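Local coordinates for citrate lyase subunit beta-like protein (Mycobacterium tuberculosis H37Rv, PDB 6CHU), which works as a magnesium-dependent lyase of the HpcH/HpaI aldolase family, an essential bifunctional enzyme of itaconate dissimilation and leucine catabolism, at residues E197-E202 with P219-V224; D212-I217 with P223-A228; V47-K52 with T78-R83. All blocks are in the same frame, centred on the assembly; numbering follows the deposited sequence.

How the contacts relate
Followed from the N terminus, the chain first closes contact 3, where the loop before helix 52-61 meets the start of helix 79-89 across 25 residues that include strand 69-72. Contacts 1 and 2 come much later and overlap. The segment D212-I217 of contact 2 lies within the 16 residues separating the segments of contact 1, and both contacts finish on helix 221-228, sharing P223 and V224. Contact 1 joins this helix to helix 196-209, and contact 2 joins it to barrel strand 213-216. Their centres are 6 Å apart, whereas the centre of contact 3 is about 30 Å from contact 1 and 28 Å from contact 2, which lies across the chain's centre from it.

Contact 1: E197-E202 with P219-V224; sequences EGLQEE and PSQIPV
L199 of helix 196-209 reaches across to Q221 and V224 at the start of helix 221-228, and one of its methyls does most of the touching. CD2 of L199 lies 3.5 Å from CB of Q221, and the same L199 CD2 is 3.7 Å from Q221 CG, so the methyl rests against the aliphatic stem of Q221, and the side chains cross at about a right angle. On the V224 side, L199 CD2 stands 3.9 Å from V224 CB. With CG anti to the backbone N (chi1 174°), L199 projects toward helix 221-228, and both it and Q221 are buried.

The packing is looser where V224 meets Q200. Here V224 CG1 touches the helix backbone at Q200 CA, 3.9 Å away, and gains little more from the side chain, since Q200 CB is 4.1 Å from V224 CG1. The extended remainder of Q200 carries its amide away from the valine, and both residues are partly exposed to solvent.

The polar end of Q221 is engaged outside the pair: NE2 donates to H190 O, while OE1 accepts from the backbone nitrogens of I217 and H218. With no hydrogen bond between the segments, the helices following the seventh and eighth barrel strands meet here through hydrocarbon alone; the amide of Q221 is satisfied by those backbone groups, and the helix contact uses its aliphatic part.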
loop_
_atom_site.group_PDB
_atom_site.type_symbol
_atom_site.label_atom_id
_atom_site.label_comp_id
_atom_site.label_asym_id
_atom_site.label_seq_id
_atom_site.Cartn_x
_atom_site.Cartn_y
_atom_site.Cartn_z
ATOM N N GLU A 197 -25.887 5.997 7.461
ATOM C CA GLU A 197 -25.460 6.401 6.122
ATOM C C GLU A 197 -24.007 6.011 5.865
ATOM O O GLU A 197 -23.680 5.403 4.833
ATOM C CB GLU A 197 -25.658 7.910 5.946
ATOM C CG GLU A 197 -25.180 8.460 4.615
ATOM C CD GLU A 197 -25.263 9.978 4.543
ATOM O OE1 GLU A 197 -25.266 10.630 5.610
ATOM O OE2 GLU A 197 -25.326 10.520 3.419
ATOM N N GLY A 198 -23.117 6.336 6.810
ATOM C CA GLY A 198 -21.715 6.004 6.633
ATOM C C GLY A 198 -21.468 4.507 6.586
ATOM O O GLY A 198 -20.642 4.029 5.800
ATOM N N LEU A 199 -22.178 3.748 7.427
ATOM C CA LEU A 199 -22.040 2.293 7.408
ATOM C C LEU A 199 -22.507 1.714 6.082
ATOM O O LEU A 199 -21.875 0.803 5.534
ATOM C CB LEU A 199 -22.831 1.672 8.553
ATOM C CG LEU A 199 -22.878 0.142 8.563
ATOM C CD1 LEU A 199 -21.483 -0.463 8.750
ATOM C CD2 LEU A 199 -23.825 -0.328 9.652
ATOM N N GLN A 200 -23.623 2.220 5.559
ATOM C CA GLN A 200 -24.117 1.724 4.281
ATOM C C GLN A 200 -23.067 1.891 3.190
ATOM O O GLN A 200 -22.757 0.941 2.462
ATOM C CB GLN A 200 -25.413 2.437 3.908
ATOM C CG GLN A 200 -26.184 1.723 2.829
ATOM C CD GLN A 200 -27.610 2.220 2.714
ATOM O OE1 GLN A 200 -28.022 3.142 3.423
ATOM N NE2 GLN A 200 -28.376 1.605 1.824
ATOM N N GLU A 201 -22.486 3.093 3.087
ATOM C CA GLU A 201 -21.477 3.359 2.064
ATOM C C GLU A 201 -20.235 2.504 2.274
ATOM O O GLU A 201 -19.628 2.021 1.309
ATOM C CB GLU A 201 -21.102 4.840 2.079
ATOM C CG GLU A 201 -22.269 5.787 1.845
ATOM C CD GLU A 201 -21.829 7.240 1.824
ATOM O OE1 GLU A 201 -20.620 7.494 2.029
ATOM O OE2 GLU A 201 -22.688 8.123 1.602
ATOM N N GLU A 202 -19.838 2.328 3.537
ATOM C CA GLU A 202 -18.650 1.562 3.887
ATOM C C GLU A 202 -18.825 0.080 3.573
ATOM O O GLU A 202 -17.924 -0.557 3.012
ATOM C CB GLU A 202 -18.365 1.769 5.373
ATOM C CG GLU A 202 -17.013 1.318 5.882
ATOM C CD GLU A 202 -16.713 1.982 7.210
ATOM O OE1 GLU A 202 -17.224 1.503 8.245
ATOM O OE2 GLU A 202 -16.019 3.017 7.209
ATOM N N PRO A 219 -26.337 -4.508 17.171
ATOM C CA PRO A 219 -27.197 -5.341 16.310
ATOM C C PRO A 219 -27.966 -4.556 15.258
ATOM O O PRO A 219 -28.319 -5.131 14.218
ATOM C CB PRO A 219 -28.143 -6.023 17.308
ATOM C CG PRO A 219 -28.137 -5.153 18.516
ATOM C CD PRO A 219 -26.753 -4.561 18.587
ATOM N N SER A 220 -28.230 -3.264 15.487
ATOM C CA SER A 220 -28.914 -2.450 14.483
ATOM C C SER A 220 -28.105 -2.336 13.197
ATOM O O SER A 220 -28.672 -2.009 12.147
ATOM C CB SER A 220 -29.193 -1.049 15.036
ATOM O OG SER A 220 -27.969 -0.364 15.237
ATOM N N GLN A 221 -26.800 -2.589 13.256
ATOM C CA GLN A 221 -25.970 -2.521 12.062
ATOM C C GLN A 221 -26.100 -3.756 11.181
ATOM O O GLN A 221 -25.764 -3.689 9.993
ATOM C CB GLN A 221 -24.505 -2.319 12.461
ATOM C CG GLN A 221 -24.272 -1.058 13.293
ATOM C CD GLN A 221 -22.827 -0.914 13.739
ATOM O OE1 GLN A 221 -22.266 -1.816 14.351
ATOM N NE2 GLN A 221 -22.217 0.231 13.432
ATOM N N ILE A 222 -26.583 -4.877 11.725
ATOM C CA ILE A 222 -26.625 -6.119 10.944
ATOM C C ILE A 222 -27.527 -6.004 9.720
ATOM O O ILE A 222 -27.108 -6.427 8.630
ATOM C CB ILE A 222 -27.009 -7.304 11.848
ATOM C CG1 ILE A 222 -25.915 -7.572 12.889
ATOM C CG2 ILE A 222 -27.250 -8.545 11.004
ATOM C CD1 ILE A 222 -24.613 -8.150 12.314
ATOM N N PRO A 223 -28.751 -5.472 9.810
ATOM C CA PRO A 223 -29.569 -5.343 8.590
ATOM C C PRO A 223 -28.912 -4.486 7.528
ATOM O O PRO A 223 -29.034 -4.776 6.329
ATOM C CB PRO A 223 -30.868 -4.705 9.104
ATOM C CG PRO A 223 -30.926 -5.069 10.534
ATOM C CD PRO A 223 -29.507 -5.067 11.011
ATOM N N VAL A 224 -28.214 -3.428 7.942
ATOM C CA VAL A 224 -27.560 -2.549 6.978
ATOM C C VAL A 224 -26.486 -3.314 6.219
ATOM O O VAL A 224 -26.390 -3.231 4.988
ATOM C CB VAL A 224 -26.994 -1.309 7.695
ATOM C CG1 VAL A 224 -26.360 -0.347 6.704
ATOM C CG2 VAL A 224 -28.102 -0.615 8.487
#

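Contact 2: D212-I217 with P223-A228; sequences DVTVCI and PVVRKA
V225 of helix 221-228 directs its branched side chain at the outward face of strand 213-216, where T214 and C216, two positions apart, both point toward it. Its CG2 methyl makes two equally close approaches, 3.6 Å from V225 CG2 to T214 CG2 and 3.6 Å from V225 CG2 to C216 SG. Seen from this methyl, the two partners lie about 80° apart, which places it over the step between the two strand residues rather than above either one. The other branch also touches the threonine stem, V225 CG1 lying 3.9 Å from T214 CB.

The threonine presents its methyl rather than its hydroxyl. At a chi1 of -74°, CG2 lies anti to the backbone N and faces V225, while OG1 turns aside to a hydrogen bond with the hydroxyl of Y229. The two branched chains meet at a slant. C216 has its sulfur beside the backbone N (chi1 -58°), which leans SG out from the strand and back toward T214, up to the valine methyl. All three residues are buried, and the side-chain contacts are apolar, with no hydrogen bond between the segments.

In the TIM barrel this is the eighth strand packed under the helix that follows it. Backbone hydrogen bonds join the strand to D187 on one flank and to P16 and W18 on the other, closing the barrel, while A203 of helix 196-209 packs beside T214.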
loop_
_atom_site.group_PDB
_atom_site.type_symbol
_atom_site.label_atom_id
_atom_site.label_comp_id
_atom_site.label_asym_id
_atom_site.label_seq_id
_atom_site.Cartn_x
_atom_site.Cartn_y
_atom_site.Cartn_z
ATOM N N ASP A 212 -15.602 -10.362 2.674
ATOM C CA ASP A 212 -16.605 -11.392 2.907
ATOM C C ASP A 212 -17.566 -11.029 4.018
ATOM O O ASP A 212 -18.684 -11.568 4.057
ATOM C CB ASP A 212 -15.920 -12.706 3.274
ATOM C CG ASP A 212 -15.004 -13.187 2.183
ATOM O OD1 ASP A 212 -15.534 -13.523 1.112
ATOM O OD2 ASP A 212 -13.771 -13.171 2.377
ATOM N N VAL A 213 -17.140 -10.144 4.908
ATOM C CA VAL A 213 -17.820 -9.855 6.169
ATOM C C VAL A 213 -17.593 -8.387 6.507
ATOM O O VAL A 213 -16.495 -7.861 6.312
ATOM C CB VAL A 213 -17.275 -10.748 7.311
ATOM C CG1 VAL A 213 -17.773 -10.247 8.678
ATOM C CG2 VAL A 213 -17.643 -12.225 7.094
ATOM N N THR A 214 -18.622 -7.727 7.046
ATOM C CA THR A 214 -18.430 -6.497 7.807
ATOM C C THR A 214 -18.780 -6.792 9.259
ATOM O O THR A 214 -19.896 -7.239 9.551
ATOM C CB THR A 214 -19.292 -5.357 7.262
ATOM O OG1 THR A 214 -18.733 -4.894 6.028
ATOM C CG2 THR A 214 -19.334 -4.186 8.257
ATOM N N VAL A 215 -17.838 -6.550 10.160
ATOM C CA VAL A 215 -18.074 -6.811 11.575
ATOM C C VAL A 215 -18.763 -5.602 12.192
ATOM O O VAL A 215 -18.460 -4.446 11.854
ATOM C CB VAL A 215 -16.757 -7.153 12.293
ATOM C CG1 VAL A 215 -17.030 -7.482 13.762
ATOM C CG2 VAL A 215 -16.095 -8.357 11.597
ATOM N N CYS A 216 -19.726 -5.874 13.071
ATOM C CA CYS A 216 -20.563 -4.859 13.697
ATOM C C CYS A 216 -20.390 -4.873 15.210
ATOM O O CYS A 216 -20.058 -5.903 15.801
ATOM C CB CYS A 216 -22.037 -5.089 13.374
ATOM S SG CYS A 216 -22.393 -5.102 11.621
ATOM N N ILE A 217 -20.646 -3.723 15.838
ATOM C CA ILE A 217 -20.617 -3.614 17.293
ATOM C C ILE A 217 -21.988 -3.339 17.881
ATOM O O ILE A 217 -22.119 -3.251 19.113
ATOM C CB ILE A 217 -19.599 -2.553 17.751
ATOM C CG1 ILE A 217 -19.663 -1.345 16.832
ATOM C CG2 ILE A 217 -18.168 -3.115 17.704
ATOM C CD1 ILE A 217 -20.190 -0.166 17.488
ATOM N N PRO A 223 -28.751 -5.472 9.810
ATOM C CA PRO A 223 -29.569 -5.343 8.590
ATOM C C PRO A 223 -28.912 -4.486 7.528
ATOM O O PRO A 223 -29.034 -4.776 6.329
ATOM C CB PRO A 223 -30.868 -4.705 9.104
ATOM C CG PRO A 223 -30.926 -5.069 10.534
ATOM C CD PRO A 223 -29.507 -5.067 11.011
ATOM N N VAL A 224 -28.214 -3.428 7.942
ATOM C CA VAL A 224 -27.560 -2.549 6.978
ATOM C C VAL A 224 -26.486 -3.314 6.219
ATOM O O VAL A 224 -26.390 -3.231 4.988
ATOM C CB VAL A 224 -26.994 -1.309 7.695
ATOM C CG1 VAL A 224 -26.360 -0.347 6.704
ATOM C CG2 VAL A 224 -28.102 -0.615 8.487
ATOM N N VAL A 225 -25.683 -4.094 6.945
ATOM C CA VAL A 225 -24.618 -4.885 6.335
ATOM C C VAL A 225 -25.197 -5.932 5.390
ATOM O O VAL A 225 -24.746 -6.078 4.248
ATOM C CB VAL A 225 -23.751 -5.529 7.432
ATOM C CG1 VAL A 225 -22.910 -6.672 6.858
ATOM C CG2 VAL A 225 -22.874 -4.468 8.076
ATOM N N ARG A 226 -26.202 -6.684 5.854
ATOM C CA ARG A 226 -26.787 -7.725 5.014
ATOM C C ARG A 226 -27.332 -7.148 3.714
ATOM O O ARG A 226 -27.168 -7.744 2.642
ATOM C CB ARG A 226 -27.888 -8.468 5.775
ATOM C CG ARG A 226 -27.372 -9.418 6.849
ATOM C CD ARG A 226 -28.516 -9.978 7.671
ATOM N NE ARG A 226 -28.085 -11.044 8.567
ATOM C CZ ARG A 226 -28.784 -11.446 9.622
ATOM N NH1 ARG A 226 -28.331 -12.429 10.388
ATOM N NH2 ARG A 226 -29.934 -10.857 9.916
ATOM N N LYS A 227 -27.985 -5.986 3.783
ATOM C CA LYS A 227 -28.478 -5.354 2.561
ATOM C C LYS A 227 -27.327 -4.869 1.683
ATOM O O LYS A 227 -27.405 -4.943 0.451
ATOM C CB LYS A 227 -29.412 -4.195 2.907
ATOM C CG LYS A 227 -29.999 -3.480 1.693
ATOM C CD LYS A 227 -31.019 -2.431 2.115
ATOM C CE LYS A 227 -31.439 -1.549 0.948
ATOM N NZ LYS A 227 -32.370 -0.474 1.391
ATOM N N ALA A 228 -26.246 -4.376 2.293
ATOM C CA ALA A 228 -25.150 -3.817 1.507
ATOM C C ALA A 228 -24.427 -4.883 0.699
ATOM O O ALA A 228 -23.810 -4.570 -0.325
ATOM C CB ALA A 228 -24.153 -3.101 2.416
#

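Contact 3: V47-K52 with T78-R83; sequences VAEAQK and TADQAR
E49 and K52 both converge on D80, bringing the loop after the second strand of the TIM barrel against the first turn of helix 79-89. The loop ends in a short 3-10 segment, E49-Q51, that leads into helix 52-61.

Among polar approaches, the two acids come first. E49 OE2 lies 2.6 Å from D80 OD2, and the carboxylate planes are turned 30° apart. The chain of E49 does not set off straight at the helix, and its bend at chi2 brings the carboxylate across to D80. The second oxygen of the aspartate, OD1, forms a salt bridge with R56 of helix 52-61, a positive charge that would probably offset some of the negative charge gathered here.

Van der Waals contact comes from the lysine stem, whose K52 CD lies against the carboxylate, 3.6 Å from D80 OD2, the chain crossing the aspartate at about a right angle. The amine does not pair with this acid: K52 NZ is 5.1 Å from D80 OD2, and the kink at the last torsion (chi4 -56°) accompanies a turn of the amine toward the loop carbonyls instead.

Helix-end bonding orders the partner segment. T78 is the N-cap of helix 79-89, and its OG1 accepts from Q81 N at 3.1 Å, a capping bond that closes the first turn, on which D80 lies.

The lysine side chain is about 8 Å from that of the substrate-binding R72. Its amine is held by the loop itself, through L43 O and through V47 O, where K52 NZ lies 3.0 Å from V47 O at a C=O...N angle of 146°, tilted out of the carbonyl plane.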
loop_
_atom_site.group_PDB
_atom_site.type_symbol
_atom_site.label_atom_id
_atom_site.label_comp_id
_atom_site.label_asym_id
_atom_site.label_seq_id
_atom_site.Cartn_x
_atom_site.Cartn_y
_atom_site.Cartn_z
ATOM N N VAL A 47 -14.662 -6.086 27.130
ATOM C CA VAL A 47 -14.863 -6.452 28.531
ATOM C C VAL A 47 -13.799 -5.771 29.379
ATOM O O VAL A 47 -12.601 -5.895 29.094
ATOM C CB VAL A 47 -14.809 -7.977 28.737
ATOM C CG1 VAL A 47 -14.916 -8.328 30.230
ATOM C CG2 VAL A 47 -15.911 -8.660 27.934
ATOM N N ALA A 48 -14.237 -5.080 30.434
ATOM C CA ALA A 48 -13.308 -4.413 31.335
ATOM C C ALA A 48 -12.401 -5.433 32.013
ATOM O O ALA A 48 -12.806 -6.566 32.292
ATOM C CB ALA A 48 -14.064 -3.605 32.393
ATOM N N GLU A 49 -11.160 -5.009 32.271
ATOM C CA GLU A 49 -10.163 -5.873 32.899
ATOM C C GLU A 49 -10.728 -6.614 34.111
ATOM O O GLU A 49 -10.537 -7.826 34.255
ATOM C CB GLU A 49 -8.948 -5.036 33.302
ATOM C CG GLU A 49 -7.703 -5.849 33.575
ATOM C CD GLU A 49 -7.254 -6.631 32.355
ATOM O OE1 GLU A 49 -7.302 -6.075 31.232
ATOM O OE2 GLU A 49 -6.866 -7.807 32.519
ATOM N N ALA A 50 -11.439 -5.902 34.990
ATOM C CA ALA A 50 -11.949 -6.527 36.208
ATOM C C ALA A 50 -13.075 -7.517 35.935
ATOM O O ALA A 50 -13.398 -8.327 36.814
ATOM C CB ALA A 50 -12.437 -5.463 37.194
ATOM N N GLN A 51 -13.686 -7.459 34.758
ATOM C CA GLN A 51 -14.811 -8.314 34.406
ATOM C C GLN A 51 -14.413 -9.513 33.552
ATOM O O GLN A 51 -15.274 -10.335 33.228
ATOM C CB GLN A 51 -15.880 -7.496 33.673
ATOM C CG GLN A 51 -16.540 -6.446 34.547
ATOM C CD GLN A 51 -16.972 -7.013 35.874
ATOM O OE1 GLN A 51 -16.518 -6.568 36.931
ATOM N NE2 GLN A 51 -17.852 -8.007 35.833
ATOM N N LYS A 52 -13.143 -9.635 33.179
ATOM C CA LYS A 52 -12.732 -10.727 32.303
ATOM C C LYS A 52 -12.877 -12.102 32.966
ATOM O O LYS A 52 -13.284 -13.059 32.288
ATOM C CB LYS A 52 -11.295 -10.509 31.814
ATOM C CG LYS A 52 -11.125 -9.294 30.897
ATOM C CD LYS A 52 -9.704 -9.200 30.361
ATOM C CE LYS A 52 -9.475 -7.932 29.542
ATOM N NZ LYS A 52 -10.435 -7.801 28.428
ATOM N N THR A 78 0.031 -12.180 26.610
ATOM C CA THR A 78 -0.594 -11.638 27.810
ATOM C C THR A 78 -1.052 -12.752 28.741
ATOM O O THR A 78 -1.401 -13.856 28.308
ATOM C CB THR A 78 -1.791 -10.742 27.467
ATOM O OG1 THR A 78 -2.842 -11.523 26.873
ATOM C CG2 THR A 78 -1.376 -9.625 26.510
ATOM N N ALA A 79 -1.058 -12.446 30.038
ATOM C CA ALA A 79 -1.608 -13.393 31.000
ATOM C C ALA A 79 -3.092 -13.624 30.745
ATOM O O ALA A 79 -3.589 -14.738 30.947
ATOM C CB ALA A 79 -1.374 -12.901 32.434
ATOM N N ASP A 80 -3.806 -12.593 30.270
ATOM C CA ASP A 80 -5.216 -12.768 29.938
ATOM C C ASP A 80 -5.409 -13.840 28.876
ATOM O O ASP A 80 -6.319 -14.669 28.986
ATOM C CB ASP A 80 -5.833 -11.451 29.474
ATOM C CG ASP A 80 -6.285 -10.581 30.629
ATOM O OD1 ASP A 80 -6.815 -11.113 31.635
ATOM O OD2 ASP A 80 -6.102 -9.352 30.520
ATOM N N GLN A 81 -4.564 -13.847 27.842
ATOM C CA GLN A 81 -4.731 -14.862 26.805
ATOM C C GLN A 81 -4.560 -16.263 27.377
ATOM O O GLN A 81 -5.296 -17.189 27.005
ATOM C CB GLN A 81 -3.754 -14.644 25.648
ATOM C CG GLN A 81 -4.206 -15.420 24.406
ATOM C CD GLN A 81 -3.094 -15.667 23.416
ATOM O OE1 GLN A 81 -2.261 -16.547 23.618
ATOM N NE2 GLN A 81 -3.070 -14.885 22.332
ATOM N N ALA A 82 -3.607 -16.438 28.297
ATOM C CA ALA A 82 -3.429 -17.745 28.920
ATOM C C ALA A 82 -4.683 -18.162 29.672
ATOM O O ALA A 82 -5.122 -19.316 29.579
ATOM C CB ALA A 82 -2.218 -17.722 29.856
ATOM N N ARG A 83 -5.285 -17.226 30.413
ATOM C CA ARG A 83 -6.538 -17.512 31.103
ATOM C C ARG A 83 -7.659 -17.814 30.114
ATOM O O ARG A 83 -8.470 -18.718 30.351
ATOM C CB ARG A 83 -6.922 -16.338 32.005
ATOM C CG ARG A 83 -5.864 -15.948 33.040
ATOM C CD ARG A 83 -5.654 -17.019 34.101
ATOM N NE ARG A 83 -4.752 -18.088 33.675
ATOM C CZ ARG A 83 -3.425 -17.979 33.626
ATOM N NH1 ARG A 83 -2.837 -16.838 33.961
ATOM N NH2 ARG A 83 -2.686 -19.012 33.234
#